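Local structure of chorismate synthase (Campylobacter jejuni, 1SQ1) at residues N162-E165 with E166-D169; E192-N195 with A196-K200; L218-V221 with L222-L226; I245-G248 with I249-K253; A350-N353 with N354-A358. The protein probably catalyses the elimination of phosphate from 5-enolpyruvylshikimate-3-phosphate to give chorismate, the branch-point precursor of the aromatic amino acids, with reduced FMN as cofactor. All coordinates share one frame; numbering follows the deposited sequence.

Contact 1 of 5, residues N162-E165 with E166-D169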
loop_
_atom_site.group_PDB
_atom_site.type_symbol
_atom_site.label_atom_id
_atom_site.label_comp_id
_atom_site.label_asym_id
_atom_site.label_seq_id
_atom_site.Cartn_x
_atom_site.Cartn_y
_atom_site.Cartn_z
ATOM N N ASN A 162 -33.114 13.956 -21.607
ATOM C CA ASN A 162 -33.766 14.346 -20.372
ATOM C C ASN A 162 -34.775 13.271 -19.949
ATOM O O ASN A 162 -35.931 13.568 -19.644
ATOM C CB ASN A 162 -34.449 15.700 -20.558
ATOM C CG ASN A 162 -35.562 15.648 -21.588
ATOM O OD1 ASN A 162 -35.509 14.846 -22.529
ATOM N ND2 ASN A 162 -36.574 16.512 -21.426
ATOM N N LEU A 163 -34.324 12.018 -19.949
ATOM C CA LEU A 163 -35.149 10.889 -19.533
ATOM C C LEU A 163 -34.810 10.524 -18.094
ATOM O O LEU A 163 -33.912 11.101 -17.484
ATOM C CB LEU A 163 -34.880 9.665 -20.414
ATOM C CG LEU A 163 -35.752 9.363 -21.637
ATOM C CD1 LEU A 163 -35.767 10.546 -22.594
ATOM C CD2 LEU A 163 -35.201 8.132 -22.328
ATOM N N LYS A 164 -35.528 9.545 -17.561
ATOM C CA LYS A 164 -35.294 9.082 -16.202
ATOM C C LYS A 164 -34.109 8.119 -16.182
ATOM O O LYS A 164 -33.894 7.369 -17.134
ATOM C CB LYS A 164 -36.545 8.385 -15.672
ATOM C CG LYS A 164 -37.647 9.330 -15.214
ATOM C CD LYS A 164 -37.268 9.954 -13.879
ATOM C CE LYS A 164 -38.415 10.737 -13.255
ATOM N NZ LYS A 164 -38.021 11.282 -11.919
ATOM N N GLU A 165 -33.346 8.155 -15.094
ATOM C CA GLU A 165 -32.172 7.301 -14.920
ATOM C C GLU A 165 -32.510 5.865 -15.315
ATOM O O GLU A 165 -31.902 5.292 -16.224
ATOM C CB GLU A 165 -31.721 7.310 -13.456
ATOM C CG GLU A 165 -31.686 8.679 -12.799
ATOM C CD GLU A 165 -30.509 9.515 -13.243
ATOM O OE1 GLU A 165 -30.351 9.734 -14.464
ATOM O OE2 GLU A 165 -29.743 9.961 -12.365
ATOM N N GLU A 166 -33.487 5.292 -14.618
ATOM C CA GLU A 166 -33.913 3.917 -14.866
ATOM C C GLU A 166 -34.846 3.854 -16.081
ATOM O O GLU A 166 -35.726 3.000 -16.153
ATOM C CB GLU A 166 -34.620 3.358 -13.615
ATOM C CG GLU A 166 -33.901 3.635 -12.260
ATOM C CD GLU A 166 -32.694 2.729 -11.977
ATOM O OE1 GLU A 166 -31.940 2.425 -12.928
ATOM O OE2 GLU A 166 -32.491 2.348 -10.796
ATOM N N GLU A 167 -34.632 4.755 -17.040
ATOM C CA GLU A 167 -35.452 4.815 -18.249
ATOM C C GLU A 167 -34.628 4.752 -19.533
ATOM O O GLU A 167 -35.172 4.581 -20.622
ATOM C CB GLU A 167 -36.283 6.094 -18.243
ATOM C CG GLU A 167 -37.414 6.088 -19.236
ATOM C CD GLU A 167 -38.354 7.255 -19.034
ATOM O OE1 GLU A 167 -38.835 7.435 -17.894
ATOM O OE2 GLU A 167 -38.612 7.989 -20.009
ATOM N N PHE A 168 -33.316 4.907 -19.394
ATOM C CA PHE A 168 -32.417 4.851 -20.536
ATOM C C PHE A 168 -32.452 3.438 -21.108
ATOM O O PHE A 168 -32.431 2.459 -20.362
ATOM C CB PHE A 168 -30.982 5.203 -20.117
ATOM C CG PHE A 168 -30.801 6.630 -19.669
ATOM C CD1 PHE A 168 -30.549 6.931 -18.336
ATOM C CD2 PHE A 168 -30.858 7.674 -20.585
ATOM C CE1 PHE A 168 -30.356 8.252 -17.929
ATOM C CE2 PHE A 168 -30.668 8.990 -20.180
ATOM C CZ PHE A 168 -30.415 9.277 -18.854
ATOM N N ASP A 169 -32.485 3.335 -22.431
ATOM C CA ASP A 169 -32.552 2.038 -23.083
ATOM C C ASP A 169 -31.200 1.374 -23.280
ATOM O O ASP A 169 -30.471 1.698 -24.214
ATOM C CB ASP A 169 -33.234 2.175 -24.438
ATOM C CG ASP A 169 -33.813 0.869 -24.924
ATOM O OD1 ASP A 169 -33.100 -0.159 -24.857
ATOM O OD2 ASP A 169 -34.982 0.875 -25.376
#
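The carbonyl oxygen of Lys164 is where this loop folds back on itself. Glu167 N reaches it across the turn, 2.7 Å from Lys164 O, but the N-H is bent away at 129° and the bond is weak. The same oxygen also lies over one face of the Phe168 ring, 3.5 Å above its plane and displaced toward the rim. One residue further on, Phe168 N points almost straight at Glu165 O, yet at 3.5 Å this bond too is weak. Two successive links from a carbonyl to the N-H three residues later mark a short turn of 3-10 type, which carries the chain from strand 159-160 toward helix 170-175. Asp169 then caps that helix by accepting from Phe172 N.

From within the turn the Glu167 side chain reaches back along 162-165. Its CG stands opposite the backbone N (chi1 -165°) and the rest of the chain is stretched out, which lays the carboxylate beside its neighbours' aliphatic parts: OE1 is 3.3 Å from Lys164 CB, and OE2 is 3.6 Å from Leu163 CG, where the two side chains meet nearly at right angles. Leu163 also brings its CB to 4.3 Å from Phe168 CE2. Glu165 runs alongside Phe168, pointing the same way, its carboxylate plane turned 50° from the ring and OE1 3.8 Å from Phe168 CE1. The other carboxylate oxygen, OE2, forms a salt bridge with Lys289. The phenylalanine is buried, its ring meeting those of Phe154 and Phe208.

Contact 2 of 5, residues E192-N195 with A196-K200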
loop_
_atom_site.group_PDB
_atom_site.type_symbol
_atom_site.label_atom_id
_atom_site.label_comp_id
_atom_site.label_asym_id
_atom_site.label_seq_id
_atom_site.Cartn_x
_atom_site.Cartn_y
_atom_site.Cartn_z
ATOM N N GLU A 192 -24.160 15.410 -34.481
ATOM C CA GLU A 192 -23.306 16.291 -33.679
ATOM C C GLU A 192 -21.851 15.841 -33.740
ATOM O O GLU A 192 -20.942 16.665 -33.832
ATOM C CB GLU A 192 -23.783 16.308 -32.219
ATOM C CG GLU A 192 -22.832 17.001 -31.246
ATOM C CD GLU A 192 -22.766 18.501 -31.450
ATOM O OE1 GLU A 192 -21.988 19.178 -30.743
ATOM O OE2 GLU A 192 -23.499 19.012 -32.316
ATOM N N ILE A 193 -21.641 14.527 -33.690
ATOM C CA ILE A 193 -20.304 13.949 -33.743
ATOM C C ILE A 193 -19.711 14.122 -35.140
ATOM O O ILE A 193 -18.589 14.606 -35.300
ATOM C CB ILE A 193 -20.337 12.441 -33.370
ATOM C CG1 ILE A 193 -20.620 12.296 -31.868
ATOM C CG2 ILE A 193 -19.021 11.762 -33.764
ATOM C CD1 ILE A 193 -20.733 10.858 -31.386
ATOM N N LEU A 194 -20.474 13.717 -36.148
ATOM C CA LEU A 194 -20.037 13.840 -37.532
ATOM C C LEU A 194 -19.684 15.317 -37.781
ATOM O O LEU A 194 -18.584 15.638 -38.250
ATOM C CB LEU A 194 -21.167 13.393 -38.467
ATOM C CG LEU A 194 -20.816 12.501 -39.660
ATOM C CD1 LEU A 194 -22.092 12.107 -40.377
ATOM C CD2 LEU A 194 -19.875 13.218 -40.610
ATOM N N ASN A 195 -20.610 16.216 -37.452
ATOM C CA ASN A 195 -20.371 17.637 -37.642
ATOM C C ASN A 195 -19.058 18.031 -36.985
ATOM O O ASN A 195 -18.241 18.721 -37.584
ATOM C CB ASN A 195 -21.507 18.461 -37.041
ATOM C CG ASN A 195 -21.403 19.932 -37.392
ATOM O OD1 ASN A 195 -21.551 20.312 -38.551
ATOM N ND2 ASN A 195 -21.134 20.766 -36.395
ATOM N N ALA A 196 -18.865 17.585 -35.747
ATOM C CA ALA A 196 -17.648 17.889 -35.008
ATOM C C ALA A 196 -16.421 17.313 -35.716
ATOM O O ALA A 196 -15.335 17.895 -35.661
ATOM C CB ALA A 196 -17.742 17.340 -33.594
ATOM N N ARG A 197 -16.594 16.179 -36.392
ATOM C CA ARG A 197 -15.485 15.551 -37.107
ATOM C C ARG A 197 -15.093 16.391 -38.314
ATOM O O ARG A 197 -14.011 16.977 -38.343
ATOM C CB ARG A 197 -15.856 14.133 -37.569
ATOM C CG ARG A 197 -14.708 13.401 -38.262
ATOM C CD ARG A 197 -14.943 11.895 -38.335
ATOM N NE ARG A 197 -16.033 11.511 -39.232
ATOM C CZ ARG A 197 -16.024 11.690 -40.554
ATOM N NH1 ARG A 197 -14.978 12.257 -41.151
ATOM N NH2 ARG A 197 -17.058 11.289 -41.287
ATOM N N ASN A 198 -15.988 16.450 -39.300
ATOM C CA ASN A 198 -15.749 17.209 -40.524
ATOM C C ASN A 198 -15.165 18.590 -40.224
ATOM O O ASN A 198 -14.288 19.067 -40.951
ATOM C CB ASN A 198 -17.048 17.358 -41.313
ATOM C CG ASN A 198 -17.695 16.021 -41.620
ATOM O OD1 ASN A 198 -17.006 15.011 -41.778
ATOM N ND2 ASN A 198 -19.021 16.007 -41.718
ATOM N N SER A 199 -15.646 19.221 -39.153
ATOM C CA SER A 199 -15.170 20.542 -38.755
ATOM C C SER A 199 -13.747 20.485 -38.232
ATOM O O SER A 199 -13.178 21.522 -37.880
ATOM C CB SER A 199 -16.051 21.124 -37.648
ATOM O OG SER A 199 -17.345 21.428 -38.111
ATOM N N LYS A 200 -13.175 19.283 -38.182
ATOM C CA LYS A 200 -11.829 19.092 -37.646
ATOM C C LYS A 200 -11.847 19.651 -36.230
ATOM O O LYS A 200 -11.032 20.498 -35.870
ATOM C CB LYS A 200 -10.774 19.834 -38.480
ATOM C CG LYS A 200 -10.488 19.216 -39.841
ATOM C CD LYS A 200 -9.327 19.913 -40.548
ATOM C CE LYS A 200 -8.005 19.713 -39.807
ATOM N NZ LYS A 200 -6.842 20.370 -40.493
#
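Leu194 swings its side chain forward along the helix with chi1 at -136°, away from the usual staggered values, while Asn198 keeps CG beside its own backbone N (chi1 -56°) and leans back. The two torsions bring Leu194 CD2 against the Asn198 amide. That methyl also comes to 3.5 Å from Arg197 NH2, approaching the guanidinium obliquely. The arginine chain, extended at first, bends at chi3, and one face of its guanidinium takes Asn198 OD1, 3.3 Å above the plane and offset toward the rim.

The backbone bonds are those of a helix. Ala196 N donates to Glu192 O at 3.0 Å, Arg197 N to Ile193 O at 2.8 Å and also weakly to Leu194 O, and Asn198 N to Leu194 O at 2.9 Å. Asn195 O accepts twice: it receives Ser199 N at 3.1 Å and also Ser199 OG at 2.9 Å, and these two donors arrive from opposite faces of the carbonyl plane. The serine hydroxyl is thereby folded back onto the final turn. Arg255 of the second subunit packs on Ala196 and Ser199, and Lys200 touches Arg319, a predicted FMN-binding residue about 6 Å from the side chain of Arg197.

Lys200 leaves helical geometry with positive phi and two bonds back into the preceding turn, the Schellman motif that ends helix 186-198 beside the probable flavin site.

Contact 3 of 5, residues L218-V221 with L222-L226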
loop_
_atom_site.group_PDB
_atom_site.type_symbol
_atom_site.label_atom_id
_atom_site.label_comp_id
_atom_site.label_asym_id
_atom_site.label_seq_id
_atom_site.Cartn_x
_atom_site.Cartn_y
_atom_site.Cartn_z
ATOM N N LEU A 218 -20.577 -3.475 0.205
ATOM C CA LEU A 218 -19.376 -3.338 -0.603
ATOM C C LEU A 218 -18.785 -1.941 -0.402
ATOM O O LEU A 218 -19.425 -0.935 -0.703
ATOM C CB LEU A 218 -19.698 -3.561 -2.073
ATOM C CG LEU A 218 -19.969 -5.021 -2.411
ATOM C CD1 LEU A 218 -20.286 -5.164 -3.887
ATOM C CD2 LEU A 218 -18.747 -5.851 -2.052
ATOM N N GLY A 219 -17.562 -1.879 0.110
ATOM C CA GLY A 219 -16.928 -0.600 0.349
ATOM C C GLY A 219 -16.324 -0.526 1.733
ATOM O O GLY A 219 -16.982 -0.833 2.725
ATOM N N GLU A 220 -15.060 -0.119 1.791
ATOM C CA GLU A 220 -14.315 0.009 3.046
ATOM C C GLU A 220 -14.473 1.403 3.635
ATOM O O GLU A 220 -13.779 2.331 3.229
ATOM C CB GLU A 220 -12.830 -0.260 2.797
ATOM C CG GLU A 220 -12.492 -1.721 2.523
ATOM C CD GLU A 220 -12.860 -2.618 3.688
ATOM O OE1 GLU A 220 -13.708 -3.522 3.496
ATOM O OE2 GLU A 220 -12.290 -2.422 4.790
ATOM N N VAL A 221 -15.361 1.535 4.611
ATOM C CA VAL A 221 -15.619 2.824 5.223
ATOM C C VAL A 221 -14.400 3.529 5.792
ATOM O O VAL A 221 -13.451 2.907 6.299
ATOM C CB VAL A 221 -16.653 2.741 6.345
ATOM C CG1 VAL A 221 -15.972 2.418 7.663
ATOM C CG2 VAL A 221 -17.392 4.050 6.448
ATOM N N LEU A 222 -14.511 4.858 5.691
ATOM C CA LEU A 222 -13.561 5.876 6.098
ATOM C C LEU A 222 -12.740 6.366 4.925
ATOM O O LEU A 222 -13.076 7.395 4.339
ATOM C CB LEU A 222 -12.683 5.393 7.238
ATOM C CG LEU A 222 -13.099 6.143 8.515
ATOM C CD1 LEU A 222 -12.744 7.615 8.385
ATOM C CD2 LEU A 222 -14.600 6.016 8.758
ATOM N N TYR A 223 -11.694 5.640 4.545
ATOM C CA TYR A 223 -10.874 6.101 3.427
ATOM C C TYR A 223 -10.694 5.150 2.246
ATOM O O TYR A 223 -9.640 5.124 1.605
ATOM C CB TYR A 223 -9.515 6.583 3.946
ATOM C CG TYR A 223 -9.705 7.720 4.922
ATOM C CD1 TYR A 223 -10.329 8.906 4.523
ATOM C CD2 TYR A 223 -9.394 7.563 6.265
ATOM C CE1 TYR A 223 -10.654 9.898 5.447
ATOM C CE2 TYR A 223 -9.714 8.540 7.188
ATOM C CZ TYR A 223 -10.346 9.703 6.779
ATOM O OH TYR A 223 -10.681 10.649 7.720
ATOM N N ASP A 224 -11.735 4.377 1.953
ATOM C CA ASP A 224 -11.721 3.475 0.805
ATOM C C ASP A 224 -13.167 3.108 0.495
ATOM O O ASP A 224 -13.493 1.969 0.155
ATOM C CB ASP A 224 -10.872 2.223 1.064
ATOM C CG ASP A 224 -10.352 1.593 -0.238
ATOM O OD1 ASP A 224 -10.289 2.315 -1.261
ATOM O OD2 ASP A 224 -9.988 0.393 -0.236
ATOM N N LYS A 225 -14.018 4.124 0.623
ATOM C CA LYS A 225 -15.447 4.034 0.382
ATOM C C LYS A 225 -15.726 3.734 -1.088
ATOM O O LYS A 225 -14.965 4.128 -1.971
ATOM C CB LYS A 225 -16.097 5.358 0.785
ATOM C CG LYS A 225 -15.815 5.776 2.226
ATOM C CD LYS A 225 -16.614 7.021 2.568
ATOM C CE LYS A 225 -16.711 7.247 4.063
ATOM N NZ LYS A 225 -17.563 8.442 4.370
ATOM N N LEU A 226 -16.825 3.039 -1.348
ATOM C CA LEU A 226 -17.169 2.688 -2.705
ATOM C C LEU A 226 -17.317 3.910 -3.613
ATOM O O LEU A 226 -16.929 3.866 -4.781
ATOM C CB LEU A 226 -18.442 1.849 -2.733
ATOM C CG LEU A 226 -18.774 1.447 -4.171
ATOM C CD1 LEU A 226 -17.655 0.580 -4.727
ATOM C CD2 LEU A 226 -20.097 0.733 -4.216
#
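Leu222 lies right after the first segment and turns its CD2 onto Val221 CG1, 4.0 Å away, the two branched side chains crossing at a slant. Its backbone, with positive phi, makes the reversal.

Past Tyr223, Asp224 brings the chain back beside Glu220 as an antiparallel hydrogen-bonded pair. Glu220 N donates to Asp224 O at 3.1 Å and Asp224 N to Glu220 O at 3.2 Å; both bonds are bent, 134° and 122° at the hydrogens, and weak. The side chains start out together, Glu220 CB 3.6 Å from Asp224 CB. This single bridge closes a tight, hairpin-like loop between strand 205-212 and helix 226-235.

Lys225, the N-cap of that helix, runs extended beyond CG and slides its CE to 4.0 Å from Val221 CG2, the methyl that stands anti to the valine N. Its ammonium nitrogen goes on to Gly236 O of the second subunit. Leu226 sets CB 3.6 Å from Leu218 O and packs on Leu340 and Cys343 of helix 325-346. Beside it Gly219, at positive phi and with no side chain in the way, lets the two backbones draw together, Gly219 CA lying 4.5 Å from Leu226 CA.

The two acids of the bridge diverge, leaving Glu220 OE2 6.2 Å from Asp224 OD2. Any repulsion between them is probably eased by their separate partners: Asp224 OD2 is bonded to Thr6 and OD1 weakly paired with Lys229, while Glu220 has a long, weak ion pair with Arg7 of the third subunit.

Contact 4 of 5, residues I245-G248 with I249-K253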
loop_
_atom_site.group_PDB
_atom_site.type_symbol
_atom_site.label_atom_id
_atom_site.label_comp_id
_atom_site.label_asym_id
_atom_site.label_seq_id
_atom_site.Cartn_x
_atom_site.Cartn_y
_atom_site.Cartn_z
ATOM N N ILE A 245 -22.923 10.825 -8.568
ATOM C CA ILE A 245 -23.463 9.614 -7.989
ATOM C C ILE A 245 -24.888 9.899 -7.565
ATOM O O ILE A 245 -25.137 10.642 -6.612
ATOM C CB ILE A 245 -22.634 9.138 -6.784
ATOM C CG1 ILE A 245 -21.233 8.729 -7.260
ATOM C CG2 ILE A 245 -23.334 7.975 -6.104
ATOM C CD1 ILE A 245 -20.338 8.225 -6.179
ATOM N N GLY A 246 -25.827 9.323 -8.304
ATOM C CA GLY A 246 -27.222 9.524 -7.989
ATOM C C GLY A 246 -27.650 10.933 -8.316
ATOM O O GLY A 246 -27.248 11.469 -9.347
ATOM N N GLU A 247 -28.459 11.540 -7.448
ATOM C CA GLU A 247 -28.928 12.900 -7.689
ATOM C C GLU A 247 -27.813 13.842 -8.138
ATOM O O GLU A 247 -28.077 14.841 -8.804
ATOM C CB GLU A 247 -29.606 13.482 -6.441
ATOM C CG GLU A 247 -31.046 13.038 -6.237
ATOM C CD GLU A 247 -31.931 13.248 -7.466
ATOM O OE1 GLU A 247 -32.095 14.407 -7.923
ATOM O OE2 GLU A 247 -32.468 12.237 -7.977
ATOM N N GLY A 248 -26.575 13.532 -7.764
ATOM C CA GLY A 248 -25.448 14.367 -8.147
ATOM C C GLY A 248 -25.499 15.840 -7.754
ATOM O O GLY A 248 -25.833 16.205 -6.624
ATOM N N ILE A 249 -25.151 16.700 -8.700
ATOM C CA ILE A 249 -25.151 18.134 -8.449
ATOM C C ILE A 249 -26.523 18.589 -7.969
ATOM O O ILE A 249 -26.631 19.475 -7.125
ATOM C CB ILE A 249 -24.767 18.912 -9.724
ATOM C CG1 ILE A 249 -23.331 18.568 -10.119
ATOM C CG2 ILE A 249 -24.896 20.403 -9.491
ATOM C CD1 ILE A 249 -22.895 19.205 -11.407
ATOM N N ASN A 250 -27.568 17.966 -8.512
ATOM C CA ASN A 250 -28.942 18.305 -8.163
ATOM C C ASN A 250 -29.272 18.054 -6.696
ATOM O O ASN A 250 -30.114 18.738 -6.109
ATOM C CB ASN A 250 -29.921 17.530 -9.047
ATOM C CG ASN A 250 -31.366 17.927 -8.794
ATOM O OD1 ASN A 250 -32.159 17.126 -8.301
ATOM N ND2 ASN A 250 -31.711 19.174 -9.120
ATOM N N ALA A 251 -28.621 17.075 -6.094
ATOM C CA ALA A 251 -28.908 16.815 -4.702
ATOM C C ALA A 251 -28.538 18.044 -3.892
ATOM O O ALA A 251 -29.059 18.240 -2.807
ATOM C CB ALA A 251 -28.124 15.602 -4.204
ATOM N N SER A 252 -27.657 18.889 -4.416
ATOM C CA SER A 252 -27.241 20.065 -3.657
ATOM C C SER A 252 -28.339 21.122 -3.547
ATOM O O SER A 252 -28.364 21.916 -2.602
ATOM C CB SER A 252 -25.993 20.683 -4.283
ATOM O OG SER A 252 -26.281 21.258 -5.540
ATOM N N LYS A 253 -29.258 21.102 -4.511
ATOM C CA LYS A 253 -30.371 22.036 -4.581
ATOM C C LYS A 253 -31.653 21.490 -3.971
ATOM O O LYS A 253 -32.699 22.126 -4.061
ATOM C CB LYS A 253 -30.626 22.397 -6.044
ATOM C CG LYS A 253 -29.494 23.187 -6.665
ATOM C CD LYS A 253 -29.744 23.489 -8.116
ATOM C CE LYS A 253 -29.563 22.253 -8.954
ATOM N NZ LYS A 253 -29.754 22.595 -10.381
#
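Glu247 and Gly248 lend their carbonyls to the turn that follows them. Asn250 N bonds weakly to Glu247 O at 3.2 Å, bent to 123°, and Ala251 N more soundly to Gly248 O at 3.0 Å. The same spacing recurs further on, with Ser252 N on Ile249 O and Lys253 N on Asn250 O, both at 3.0 Å. Every one of these bonds spans three residues, which, with the helical backbone angles of residues 249-252, gives the coil a 3-10 character. Ahead of it, Ile245 to Gly248 form a type II' beta turn, and both Gly246 and Gly248 have positive phi.

Among the side chains, Glu247 faces the second segment and rests its CB 3.4 Å from Ala251 CB. It also runs alongside Asn250, both pointing the same way, with carboxylate and amide planes 67° apart. The glutamate CG lies beside the backbone N (chi1 -80°) and the chain bends at chi2, and its OE2 is held by His272 ND1. Ile249 turns the other way, toward Ile249 of the second subunit, while its backbone N is bonded to Glu244 OE2. Asn259 of helix 256-259 covers Glu247 and Ala251.

Strand 240-245 thus ends at the subunit interface, where Ile245 is bonded through its backbone to the second subunit, in a type II' turn followed by 3-10-like turns that lead to helix 256-259.

Contact 5 of 5, residues A350-N353 with N354-A358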
loop_
_atom_site.group_PDB
_atom_site.type_symbol
_atom_site.label_atom_id
_atom_site.label_comp_id
_atom_site.label_asym_id
_atom_site.label_seq_id
_atom_site.Cartn_x
_atom_site.Cartn_y
_atom_site.Cartn_z
ATOM N N ALA A 350 -14.755 -9.429 6.536
ATOM C CA ALA A 350 -15.264 -8.367 7.406
ATOM C C ALA A 350 -16.074 -8.928 8.553
ATOM O O ALA A 350 -16.487 -8.197 9.458
ATOM C CB ALA A 350 -16.122 -7.397 6.610
ATOM N N ASN A 351 -16.290 -10.236 8.525
ATOM C CA ASN A 351 -17.081 -10.871 9.560
ATOM C C ASN A 351 -16.492 -12.205 9.971
ATOM O O ASN A 351 -16.194 -13.045 9.128
ATOM C CB ASN A 351 -18.506 -11.065 9.054
ATOM C CG ASN A 351 -19.451 -11.484 10.145
ATOM O OD1 ASN A 351 -19.316 -12.566 10.721
ATOM N ND2 ASN A 351 -20.413 -10.623 10.452
ATOM N N LEU A 352 -16.340 -12.395 11.277
ATOM C CA LEU A 352 -15.775 -13.618 11.815
ATOM C C LEU A 352 -16.517 -14.862 11.348
ATOM O O LEU A 352 -15.906 -15.918 11.135
ATOM C CB LEU A 352 -15.778 -13.563 13.334
ATOM C CG LEU A 352 -15.159 -14.797 13.983
ATOM C CD1 LEU A 352 -13.750 -15.036 13.451
ATOM C CD2 LEU A 352 -15.147 -14.599 15.478
ATOM N N ASN A 353 -17.832 -14.738 11.198
ATOM C CA ASN A 353 -18.662 -15.846 10.735
ATOM C C ASN A 353 -18.185 -16.216 9.329
ATOM O O ASN A 353 -17.864 -17.374 9.045
ATOM C CB ASN A 353 -20.135 -15.415 10.694
ATOM C CG ASN A 353 -21.078 -16.557 10.302
ATOM O OD1 ASN A 353 -22.232 -16.319 9.918
ATOM N ND2 ASN A 353 -20.597 -17.798 10.410
ATOM N N ASN A 354 -18.134 -15.214 8.459
ATOM C CA ASN A 354 -17.693 -15.397 7.083
ATOM C C ASN A 354 -16.359 -16.108 7.067
ATOM O O ASN A 354 -16.152 -17.071 6.322
ATOM C CB ASN A 354 -17.527 -14.039 6.411
ATOM C CG ASN A 354 -18.781 -13.204 6.485
ATOM O OD1 ASN A 354 -18.767 -12.015 6.168
ATOM N ND2 ASN A 354 -19.885 -13.828 6.898
ATOM N N LEU A 355 -15.458 -15.612 7.905
ATOM C CA LEU A 355 -14.114 -16.140 8.014
ATOM C C LEU A 355 -14.098 -17.624 8.383
ATOM O O LEU A 355 -13.442 -18.423 7.712
ATOM C CB LEU A 355 -13.345 -15.307 9.032
ATOM C CG LEU A 355 -11.834 -15.264 8.885
ATOM C CD1 LEU A 355 -11.455 -14.913 7.464
ATOM C CD2 LEU A 355 -11.298 -14.246 9.864
ATOM N N LYS A 356 -14.821 -18.001 9.437
ATOM C CA LYS A 356 -14.874 -19.407 9.844
ATOM C C LYS A 356 -15.402 -20.248 8.681
ATOM O O LYS A 356 -14.901 -21.344 8.415
ATOM C CB LYS A 356 -15.788 -19.576 11.054
ATOM C CG LYS A 356 -15.294 -18.854 12.287
ATOM C CD LYS A 356 -14.204 -19.639 12.983
ATOM C CE LYS A 356 -14.786 -20.568 14.033
ATOM N NZ LYS A 356 -15.370 -19.799 15.166
ATOM N N ASN A 357 -16.418 -19.720 7.998
ATOM C CA ASN A 357 -17.024 -20.385 6.842
ATOM C C ASN A 357 -15.972 -20.540 5.747
ATOM O O ASN A 357 -15.889 -21.577 5.084
ATOM C CB ASN A 357 -18.188 -19.547 6.294
ATOM C CG ASN A 357 -19.408 -19.566 7.197
ATOM O OD1 ASN A 357 -20.335 -18.779 7.016
ATOM N ND2 ASN A 357 -19.419 -20.474 8.168
ATOM N N ALA A 358 -15.178 -19.485 5.564
ATOM C CA ALA A 358 -14.121 -19.463 4.565
ATOM C C ALA A 358 -13.112 -20.575 4.844
ATOM O O ALA A 358 -12.626 -21.226 3.920
ATOM C CB ALA A 358 -13.435 -18.108 4.578
#
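Three backbone bonds tie the segments together in the first turns of helix 352-358. Leu355 N donates to Asn351 O, Lys356 N to Leu352 O and Asn357 N to Asn353 O, each at 2.9 Å and all close to straight.

Within 350-353 a side chain adds a bond. Asn351 precedes the helix and, with CG anti to its backbone N (chi1 -170°), swings the amide over the helix start, where OD1 accepts Asn353 N at 2.7 Å in the carbonyl plane. This is the classical asparagine N-cap, which takes up an N-H of the first turn that has no earlier helical carbonyl to bond; the helix it opens lies near the C-terminal end of the chain.

The asparagine side chains also touch. Asn354 lays its OD1 against Asn351 CB, the two side chains crossing at about a right angle with amide planes only 29° apart. Asn353 meets Asn357, one turn later: Asn353 ND2 is 3.5 Å from Asn357 OD1, the planes here twisted 66° from each other.

Apolar contact is looser and belongs to Leu352, whose CD1 touches Leu355 CD2 at 4.4 Å and Lys356 CG at 4.3 Å. These residues turn toward the third subunit of the tetramer: Gly31 of that chain packs on Leu352, its Leu345 on Leu355 and its Phe145 on Lys356, while Ala358 of the same neighbour meets Asn354.

How the contacts relate
The five contacts follow one another along the chain, and of them only contacts 1 and 4 touch: Glu165 OE2 lies 4.2 Å from Gly246 O, with centres about 16 Å apart. Contact 3 comes within about 6 Å, nearest atoms, of both contact 4 and contact 5. Contacts 2, 3 and 4 all meet the second subunit, and contacts 3 and 5 the third. Within this chain contact 2 lies near the predicted FMN site, the Arg197 side chain about 6 Å from that of Arg319. Lys225 of contact 3 packs on Asn238 of the second subunit, another predicted FMN residue, and lies about 6 Å from a sulfate ion, probably from the crystallisation liquor.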